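Local coordinates for protein UspA1 (Moraxella catarrhalis, PDB 3NTN) that is a trimeric autotransporter adhesin of the outer membrane, implicated in binding fibronectin and the host receptor CEACAM1, at residues 20-25 / 35-40. Sequence-based numbering, arbitrary orientation.
Sequences KGRNST and TGTDST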
# COMPACT_ATOMS: atom_id res chain seq x y z
N LYS B 20 -15.48 5.79 32.90
CA LYS B 20 -16.93 5.65 33.14
C LYS B 20 -17.52 4.36 32.54
O LYS B 20 -18.60 3.95 32.95
CB LYS B 20 -17.69 6.86 32.58
CG LYS B 20 -17.26 8.19 33.19
CD LYS B 20 -17.72 9.38 32.36
CE LYS B 20 -18.26 10.50 33.25
NZ LYS B 20 -18.72 11.69 32.47
N GLY B 21 -16.85 3.75 31.57
CA GLY B 21 -17.40 2.56 30.90
C GLY B 21 -17.13 1.34 31.75
O GLY B 21 -16.08 1.27 32.41
N ARG B 22 -18.07 0.39 31.78
CA ARG B 22 -17.80 -0.95 32.34
C ARG B 22 -16.52 -1.55 31.75
O ARG B 22 -16.34 -1.52 30.54
CB ARG B 22 -18.99 -1.87 32.05
CG ARG B 22 -19.05 -3.09 32.95
CD ARG B 22 -20.46 -3.75 33.01
NE ARG B 22 -21.15 -3.88 31.71
CZ ARG B 22 -20.83 -4.76 30.76
NH1 ARG B 22 -19.81 -5.61 30.95
NH2 ARG B 22 -21.51 -4.79 29.62
N ASN B 23 -15.66 -2.13 32.60
CA ASN B 23 -14.31 -2.66 32.24
C ASN B 23 -13.39 -1.65 31.54
O ASN B 23 -12.40 -2.06 30.88
CB ASN B 23 -14.38 -3.88 31.31
CG ASN B 23 -15.35 -4.95 31.75
OD1 ASN B 23 -15.37 -5.38 32.92
ND2 ASN B 23 -16.15 -5.44 30.80
N SER B 24 -13.72 -0.36 31.59
CA SER B 24 -12.87 0.63 30.91
C SER B 24 -11.59 0.92 31.75
O SER B 24 -11.57 0.73 32.97
CB SER B 24 -13.62 1.92 30.64
OG SER B 24 -13.97 2.52 31.88
N THR B 25 -10.55 1.40 31.06
CA THR B 25 -9.26 1.67 31.64
C THR B 25 -8.72 3.01 31.12
O THR B 25 -8.67 3.24 29.91
CB THR B 25 -8.27 0.55 31.22
OG1 THR B 25 -8.78 -0.73 31.60
CG2 THR B 25 -6.88 0.75 31.86
N THR B 35 -15.31 6.02 27.93
CA THR B 35 -16.73 5.89 28.19
C THR B 35 -17.35 4.58 27.71
O THR B 35 -18.39 4.16 28.23
CB THR B 35 -17.42 7.11 27.62
OG1 THR B 35 -17.57 8.05 28.69
CG2 THR B 35 -18.73 6.76 26.97
N GLY B 36 -16.69 3.91 26.77
CA GLY B 36 -17.25 2.69 26.22
C GLY B 36 -16.98 1.47 27.07
O GLY B 36 -16.00 1.40 27.81
N THR B 37 -17.85 0.49 26.95
CA THR B 37 -17.59 -0.80 27.55
C THR B 37 -16.26 -1.37 27.02
O THR B 37 -16.00 -1.37 25.82
CB THR B 37 -18.79 -1.71 27.29
OG1 THR B 37 -19.96 -1.10 27.86
CG2 THR B 37 -18.59 -3.10 27.91
N ASP B 38 -15.37 -1.79 27.92
CA ASP B 38 -14.08 -2.35 27.49
C ASP B 38 -13.19 -1.33 26.76
O ASP B 38 -12.31 -1.72 25.94
CB ASP B 38 -14.28 -3.58 26.55
CG ASP B 38 -15.20 -4.65 27.14
OD1 ASP B 38 -15.20 -4.79 28.36
OD2 ASP B 38 -15.90 -5.36 26.37
N SER B 39 -13.42 -0.03 26.96
CA SER B 39 -12.59 0.98 26.28
C SER B 39 -11.24 1.17 27.02
O SER B 39 -11.06 0.77 28.19
CB SER B 39 -13.33 2.30 26.07
OG SER B 39 -13.72 2.83 27.32
N THR B 40 -10.27 1.73 26.32
CA THR B 40 -8.94 1.84 26.90
C THR B 40 -8.25 3.13 26.45
O THR B 40 -8.17 3.43 25.27
CB THR B 40 -8.03 0.64 26.48
OG1 THR B 40 -8.59 -0.58 26.95
CG2 THR B 40 -6.64 0.77 27.04
O HOH W 1 -20.32 0.51 29.95
O HOH W 2 -10.32 -1.44 29.52
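Asn23 and Asp38 occupy matching places in two successive coils of the YadA-type left-handed parallel beta-roll, each the third residue of a type II turn (Gly21 to Ser24, Gly36 to Ser39). Their side chains run alongside each other with amide and carboxylate planes only 10° apart. Asn23 ND2 gives a hydrogen bond of 2.7 Å to Asp38 OD1, meeting the oxygen nearly along its C-O axis. In both residues CG stands anti to the carbonyl carbon, and with similar second torsions on equivalent backbones the flat groups come to lie nearly coplanar. The other carboxylate oxygen, Asp38 OD2, forms a salt bridge with Arg45 of a second subunit, tying this pair to the trimer interface.

Backbone bonds set the coil-to-coil register: Asp38 N donates to Arg22 O at 2.8 Å with an N-H...O angle of 167°, and Thr25 N to Ser39 O at 3.0 Å, where the parallel strands 25-26 and 40-42 begin. On the outer side, Thr37 CG2 lies 3.7 Å above the guanidinium plane of Arg22, offset toward its rim, while a water bridges Arg22 N and Thr37 OG1. A second water donates to both Asn23 O and Ser39 O and accepts from Thr25 OG1, linking three polar groups at the strand entrance.

In each turn the serine hydroxyl, set between the backbone N and the carbonyl carbon, reaches back to add a second bond to the glycine carbonyl that its own N already holds: Ser24 on Gly21 O, Ser39 on Gly36 O. Ser39 OG and Ser39 N approach Gly36 O from the same face of its plane, and Ser24 CB rests 3.4 Å from Ser39 OG.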